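Local coordinates for protein cyclin homolog (PDB 2F2C) that belongs to the D-type cyclins and, as a viral cyclin, may help drive host T-cell transformation and rapid proliferation during latent infection, at residues 49-60 / 182-191. Numbering follows the deposited sequence.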
ATOM      1  N   VAL A  49     -11.200  17.736 -24.078  1.00 74.51           N
ATOM      2  CA  VAL A  49     -11.694  16.492 -23.529  1.00 74.30           C
ATOM      3  C   VAL A  49     -11.636  15.427 -24.594  1.00 73.86           C
ATOM      4  O   VAL A  49     -11.332  14.278 -24.302  1.00 74.23           O
ATOM      5  CB  VAL A  49     -13.121  16.642 -22.991  1.00 74.52           C
ATOM      6  CG1 VAL A  49     -13.550  15.387 -22.264  1.00 74.79           C
ATOM      7  CG2 VAL A  49     -13.186  17.803 -22.029  1.00 75.41           C
ATOM      8  N   ASP A  50     -11.899  15.813 -25.836  1.00 73.51           N
ATOM      9  CA  ASP A  50     -11.757  14.889 -26.957  1.00 73.31           C
ATOM     10  C   ASP A  50     -10.348  14.301 -26.986  1.00 72.54           C
ATOM     11  O   ASP A  50     -10.203  13.102 -27.178  1.00 72.92           O
ATOM     12  CB  ASP A  50     -12.094  15.551 -28.296  1.00 73.50           C
ATOM     13  CG  ASP A  50     -13.470  16.214 -28.304  1.00 75.16           C
ATOM     14  OD1 ASP A  50     -13.887  16.709 -29.388  1.00 78.64           O
ATOM     15  OD2 ASP A  50     -14.204  16.307 -27.291  1.00 76.12           O
ATOM     16  N   ASN A  51      -9.321  15.129 -26.773  1.00 71.50           N
ATOM     17  CA  ASN A  51      -7.943  14.624 -26.683  1.00 70.45           C
ATOM     18  C   ASN A  51      -7.803  13.598 -25.581  1.00 69.69           C
ATOM     19  O   ASN A  51      -7.206  12.551 -25.784  1.00 69.51           O
ATOM     20  CB  ASN A  51      -6.926  15.732 -26.437  1.00 70.38           C
ATOM     21  CG  ASN A  51      -7.040  16.857 -27.422  1.00 70.76           C
ATOM     22  OD1 ASN A  51      -7.952  17.678 -27.337  1.00 71.43           O
ATOM     23  ND2 ASN A  51      -6.100  16.922 -28.352  1.00 70.91           N
ATOM     24  N   ARG A  52      -8.354  13.906 -24.414  1.00 69.05           N
ATOM     25  CA  ARG A  52      -8.315  12.977 -23.295  1.00 68.57           C
ATOM     26  C   ARG A  52      -8.747  11.555 -23.707  1.00 68.60           C
ATOM     27  O   ARG A  52      -8.028  10.585 -23.428  1.00 68.46           O
ATOM     28  CB  ARG A  52      -9.166  13.497 -22.138  1.00 68.55           C
ATOM     29  CG  ARG A  52      -8.977  12.745 -20.823  1.00 68.45           C
ATOM     30  CD  ARG A  52      -9.831  13.290 -19.707  1.00 67.88           C
ATOM     31  NE  ARG A  52      -9.799  12.467 -18.502  1.00 65.79           N
ATOM     32  CZ  ARG A  52     -10.764  11.635 -18.127  1.00 65.22           C
ATOM     33  NH1 ARG A  52     -11.848  11.479 -18.876  1.00 64.36           N
ATOM     34  NH2 ARG A  52     -10.637  10.945 -16.995  1.00 64.92           N
ATOM     35  N   THR A  53      -9.888  11.436 -24.394  1.00 68.09           N
ATOM     36  CA  THR A  53     -10.436  10.120 -24.750  1.00 67.94           C
ATOM     37  C   THR A  53      -9.502   9.247 -25.608  1.00 67.55           C
ATOM     38  O   THR A  53      -9.424   8.028 -25.407  1.00 67.54           O
ATOM     39  CB  THR A  53     -11.813  10.243 -25.447  1.00 68.24           C
ATOM     40  OG1 THR A  53     -12.607  11.253 -24.812  1.00 69.21           O
ATOM     41  CG2 THR A  53     -12.629   8.962 -25.248  1.00 67.60           C
ATOM     42  N   ILE A  54      -8.818   9.863 -26.572  1.00 66.88           N
ATOM     43  CA  ILE A  54      -7.816   9.162 -27.376  1.00 66.30           C
ATOM     44  C   ILE A  54      -6.628   8.689 -26.490  1.00 66.71           C
ATOM     45  O   ILE A  54      -6.240   7.518 -26.522  1.00 66.56           O
ATOM     46  CB  ILE A  54      -7.373  10.057 -28.567  1.00 65.79           C
ATOM     47  CG1 ILE A  54      -8.540  10.219 -29.569  1.00 65.90           C
ATOM     48  CG2 ILE A  54      -6.193   9.457 -29.284  1.00 65.24           C
ATOM     49  CD1 ILE A  54      -8.552  11.515 -30.383  1.00 62.80           C
ATOM     50  N   LEU A  55      -6.098   9.590 -25.666  1.00 66.73           N
ATOM     51  CA  LEU A  55      -4.919   9.311 -24.875  1.00 66.86           C
ATOM     52  C   LEU A  55      -5.179   8.239 -23.837  1.00 67.39           C
ATOM     53  O   LEU A  55      -4.324   7.389 -23.579  1.00 67.77           O
ATOM     54  CB  LEU A  55      -4.448  10.577 -24.194  1.00 66.64           C
ATOM     55  CG  LEU A  55      -3.384  10.402 -23.126  1.00 66.77           C
ATOM     56  CD1 LEU A  55      -2.040  10.102 -23.763  1.00 66.11           C
ATOM     57  CD2 LEU A  55      -3.340  11.673 -22.271  1.00 67.76           C
ATOM     58  N   LEU A  56      -6.361   8.278 -23.234  1.00 67.69           N
ATOM     59  CA  LEU A  56      -6.726   7.267 -22.260  1.00 67.58           C
ATOM     60  C   LEU A  56      -7.008   5.927 -22.932  1.00 67.90           C
ATOM     61  O   LEU A  56      -6.815   4.881 -22.311  1.00 68.52           O
ATOM     62  CB  LEU A  56      -7.909   7.721 -21.411  1.00 67.25           C
ATOM     63  CG  LEU A  56      -7.649   8.855 -20.414  1.00 67.12           C
ATOM     64  CD1 LEU A  56      -8.889   9.049 -19.551  1.00 64.92           C
ATOM     65  CD2 LEU A  56      -6.424   8.564 -19.525  1.00 67.08           C
ATOM     66  N   THR A  57      -7.448   5.963 -24.196  1.00 67.94           N
ATOM     67  CA  THR A  57      -7.618   4.758 -25.014  1.00 67.56           C
ATOM     68  C   THR A  57      -6.266   4.107 -25.266  1.00 67.58           C
ATOM     69  O   THR A  57      -6.128   2.899 -25.179  1.00 67.97           O
ATOM     70  CB  THR A  57      -8.322   5.093 -26.330  1.00 67.42           C
ATOM     71  OG1 THR A  57      -9.701   5.365 -26.066  1.00 68.07           O
ATOM     72  CG2 THR A  57      -8.395   3.890 -27.226  1.00 66.89           C
ATOM     73  N   TRP A  58      -5.260   4.909 -25.549  1.00 67.67           N
ATOM     74  CA  TRP A  58      -3.929   4.379 -25.708  1.00 68.02           C
ATOM     75  C   TRP A  58      -3.379   3.888 -24.361  1.00 68.40           C
ATOM     76  O   TRP A  58      -2.918   2.751 -24.254  1.00 68.92           O
ATOM     77  CB  TRP A  58      -3.040   5.441 -26.329  1.00 68.34           C
ATOM     78  CG  TRP A  58      -1.616   5.054 -26.516  1.00 68.66           C
ATOM     79  CD1 TRP A  58      -1.109   4.172 -27.431  1.00 69.29           C
ATOM     80  CD2 TRP A  58      -0.498   5.571 -25.801  1.00 68.11           C
ATOM     81  NE1 TRP A  58       0.260   4.102 -27.320  1.00 68.87           N
ATOM     82  CE2 TRP A  58       0.661   4.951 -26.322  1.00 69.11           C
ATOM     83  CE3 TRP A  58      -0.353   6.502 -24.769  1.00 68.14           C
ATOM     84  CZ2 TRP A  58       1.940   5.228 -25.839  1.00 70.11           C
ATOM     85  CZ3 TRP A  58       0.914   6.771 -24.280  1.00 68.84           C
ATOM     86  CH2 TRP A  58       2.046   6.140 -24.815  1.00 69.59           C
ATOM     87  N   MET A  59      -3.435   4.727 -23.328  1.00 68.46           N
ATOM     88  CA  MET A  59      -2.951   4.341 -21.996  1.00 68.57           C
ATOM     89  C   MET A  59      -3.584   3.000 -21.542  1.00 68.14           C
ATOM     90  O   MET A  59      -2.900   2.103 -21.012  1.00 66.85           O
ATOM     91  CB  MET A  59      -3.242   5.459 -20.998  1.00 68.33           C
ATOM     92  CG  MET A  59      -2.504   6.783 -21.272  1.00 68.55           C
ATOM     93  SD  MET A  59      -2.981   8.126 -20.110  1.00 70.42           S
ATOM     94  CE  MET A  59      -2.665   7.369 -18.495  1.00 67.45           C
ATOM     95  N   HIS A  60      -4.891   2.875 -21.792  1.00 68.13           N
ATOM     96  CA  HIS A  60      -5.605   1.630 -21.559  1.00 68.36           C
ATOM     97  C   HIS A  60      -5.038   0.449 -22.348  1.00 68.45           C
ATOM     98  O   HIS A  60      -4.735  -0.607 -21.770  1.00 68.56           O
ATOM     99  CB  HIS A  60      -7.093   1.767 -21.850  1.00 68.02           C
ATOM    100  CG  HIS A  60      -7.864   0.527 -21.535  1.00 68.47           C
ATOM    101  ND1 HIS A  60      -8.440   0.304 -20.304  1.00 67.42           N
ATOM    102  CD2 HIS A  60      -8.119  -0.578 -22.277  1.00 69.88           C
ATOM    103  CE1 HIS A  60      -9.033  -0.878 -20.303  1.00 67.78           C
ATOM    104  NE2 HIS A  60      -8.851  -1.433 -21.488  1.00 70.74           N
ATOM    105  N   CYS A 182     -12.458  -0.390 -15.726  1.00 71.73           N
ATOM    106  CA  CYS A 182     -11.306   0.133 -16.470  1.00 72.00           C
ATOM    107  C   CYS A 182     -11.628   0.649 -17.862  1.00 71.87           C
ATOM    108  O   CYS A 182     -11.000   1.597 -18.302  1.00 72.13           O
ATOM    109  CB  CYS A 182     -10.192  -0.877 -16.567  1.00 71.73           C
ATOM    110  SG  CYS A 182      -9.312  -1.127 -15.021  1.00 75.71           S
ATOM    111  N   LYS A 183     -12.586   0.060 -18.569  1.00 71.80           N
ATOM    112  CA  LYS A 183     -12.913   0.619 -19.886  1.00 71.99           C
ATOM    113  C   LYS A 183     -13.757   1.893 -19.771  1.00 72.10           C
ATOM    114  O   LYS A 183     -13.445   2.890 -20.417  1.00 72.71           O
ATOM    115  CB  LYS A 183     -13.566  -0.400 -20.811  1.00 72.21           C
ATOM    116  CG  LYS A 183     -12.585  -1.387 -21.467  1.00 73.17           C
ATOM    117  CD  LYS A 183     -13.208  -2.011 -22.709  1.00 74.64           C
ATOM    118  CE  LYS A 183     -12.244  -2.941 -23.438  1.00 76.02           C
ATOM    119  NZ  LYS A 183     -12.168  -4.311 -22.860  1.00 77.69           N
ATOM    120  N   ALA A 184     -14.797   1.876 -18.927  1.00 71.81           N
ATOM    121  CA  ALA A 184     -15.654   3.058 -18.691  1.00 70.60           C
ATOM    122  C   ALA A 184     -14.859   4.329 -18.396  1.00 70.19           C
ATOM    123  O   ALA A 184     -15.160   5.381 -18.950  1.00 69.60           O
ATOM    124  CB  ALA A 184     -16.651   2.784 -17.574  1.00 70.46           C
ATOM    125  N   LEU A 185     -13.827   4.209 -17.553  1.00 70.14           N
ATOM    126  CA  LEU A 185     -12.968   5.340 -17.149  1.00 70.10           C
ATOM    127  C   LEU A 185     -12.308   6.089 -18.307  1.00 70.74           C
ATOM    128  O   LEU A 185     -11.702   7.134 -18.087  1.00 70.82           O
ATOM    129  CB  LEU A 185     -11.880   4.882 -16.173  1.00 69.68           C
ATOM    130  CG  LEU A 185     -12.317   4.807 -14.715  1.00 69.02           C
ATOM    131  CD1 LEU A 185     -11.455   3.870 -13.937  1.00 67.53           C
ATOM    132  CD2 LEU A 185     -12.304   6.166 -14.079  1.00 68.32           C
ATOM    133  N   ILE A 186     -12.397   5.543 -19.520  1.00 71.23           N
ATOM    134  CA  ILE A 186     -11.916   6.233 -20.718  1.00 72.08           C
ATOM    135  C   ILE A 186     -12.801   7.452 -21.021  1.00 72.64           C
ATOM    136  O   ILE A 186     -12.315   8.507 -21.449  1.00 72.22           O
ATOM    137  CB  ILE A 186     -11.867   5.245 -21.942  1.00 72.03           C
ATOM    138  CG1 ILE A 186     -10.794   4.181 -21.715  1.00 72.60           C
ATOM    139  CG2 ILE A 186     -11.605   5.967 -23.265  1.00 70.79           C
ATOM    140  CD1 ILE A 186     -10.553   3.250 -22.919  1.00 72.36           C
ATOM    141  N   GLN A 187     -14.100   7.288 -20.795  1.00 73.75           N
ATOM    142  CA  GLN A 187     -15.099   8.287 -21.158  1.00 75.36           C
ATOM    143  C   GLN A 187     -15.125   9.515 -20.216  1.00 76.22           C
ATOM    144  O   GLN A 187     -15.043   9.373 -18.976  1.00 76.57           O
ATOM    145  CB  GLN A 187     -16.472   7.620 -21.236  1.00 75.24           C
ATOM    146  CG  GLN A 187     -16.925   7.205 -22.627  1.00 77.82           C
ATOM    147  CD  GLN A 187     -15.788   6.875 -23.571  1.00 79.61           C
ATOM    148  OE1 GLN A 187     -15.398   5.714 -23.698  1.00 81.82           O
ATOM    149  NE2 GLN A 187     -15.251   7.891 -24.228  1.00 79.53           N
ATOM    150  N   PRO A 188     -15.214  10.705 -20.814  1.00 76.83           N
ATOM    151  CA  PRO A 188     -15.160  11.992 -20.096  1.00 77.43           C
ATOM    152  C   PRO A 188     -16.109  12.139 -18.900  1.00 78.27           C
ATOM    153  O   PRO A 188     -15.685  12.563 -17.820  1.00 78.84           O
ATOM    154  CB  PRO A 188     -15.549  13.005 -21.173  1.00 77.67           C
ATOM    155  CG  PRO A 188     -16.126  12.170 -22.330  1.00 77.50           C
ATOM    156  CD  PRO A 188     -15.354  10.894 -22.269  1.00 77.27           C
ATOM    157  N   ASN A 189     -17.373  11.780 -19.083  1.00 78.85           N
ATOM    158  CA  ASN A 189     -18.381  11.943 -18.045  1.00 79.33           C
ATOM    159  C   ASN A 189     -18.210  11.003 -16.836  1.00 79.54           C
ATOM    160  O   ASN A 189     -18.973  11.071 -15.873  1.00 80.31           O
ATOM    161  CB  ASN A 189     -19.769  11.769 -18.662  1.00 79.47           C
ATOM    162  CG  ASN A 189     -20.054  10.329 -19.050  1.00 80.37           C
ATOM    163  OD1 ASN A 189     -19.169   9.605 -19.524  1.00 82.33           O
ATOM    164  ND2 ASN A 189     -21.290   9.899 -18.838  1.00 80.44           N
ATOM    165  N   ILE A 190     -17.210  10.137 -16.863  1.00 79.51           N
ATOM    166  CA  ILE A 190     -17.027   9.198 -15.765  1.00 79.54           C
ATOM    167  C   ILE A 190     -16.063   9.806 -14.760  1.00 79.92           C
ATOM    168  O   ILE A 190     -16.080   9.468 -13.576  1.00 79.86           O
ATOM    169  CB  ILE A 190     -16.534   7.806 -16.309  1.00 79.40           C
ATOM    170  CG1 ILE A 190     -17.587   7.176 -17.235  1.00 79.92           C
ATOM    171  CG2 ILE A 190     -16.232   6.825 -15.198  1.00 78.10           C
ATOM    172  CD1 ILE A 190     -19.042   7.147 -16.678  1.00 79.87           C
ATOM    173  N   ALA A 191     -15.232  10.730 -15.236  1.00 80.58           N
ATOM    174  CA  ALA A 191     -14.140  11.280 -14.418  1.00 80.97           C
ATOM    175  C   ALA A 191     -14.659  11.977 -13.164  1.00 81.18           C
ATOM    176  O   ALA A 191     -13.993  11.972 -12.122  1.00 81.70           O
ATOM    177  CB  ALA A 191     -13.291  12.240 -15.243  1.00 80.97           C
TER
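Ile186 lies across Thr53, Thr57 and His60, its side chain at about a right angle to all three, and is the centre of the contact between helix 49-65 and the turn that follows helix 170-184. Its two branches divide the work. Ile186 CG2, set anti to the backbone N by a chi1 of -67°, sits 3.7 Å from Thr53 CG2 and also touches Thr57 OG1, while CG1 carries Ile186 CD1 on to His60 CB, 3.9 Å away. Thr57 OG1 turns back along its own helix and donates to Thr53 O (2.8 Å), which Thr57 N reaches from the opposite face of the carbonyl plane; the hydroxyl's proton is thus used within its own helix while its oxygen packs against isoleucine carbons.

Beyond the isoleucine, His60 stands with CG anti to its backbone N (chi1 -176°), bringing the ring to Cys182, whose CB meets the ring edge in plane, and to Lys183, where Lys183 CG lies 3.7 Å from His60 NE2. Phe73 adds an edge-to-face contact to the same ring.

Toward the start of the helix, Arg52, extended from CG to NE, reaches toward the loop with its guanidinium. Leu56 CD1 covers one face of the Arg52 guanidinium, 3.5 Å above the plane, whereas Gln187 O lies in plane at the edge, 3.8 Å from Arg52 NH1. A salt bridge from NH2 to Asp81 holds the group. Val49 and Pro188 close this end with apolar contact.

Carbon contacts thus carry much of the packing between the N-terminal and second cyclin-fold halves, while the buried arginine faces loop backbone, its charge probably balanced by Asp81.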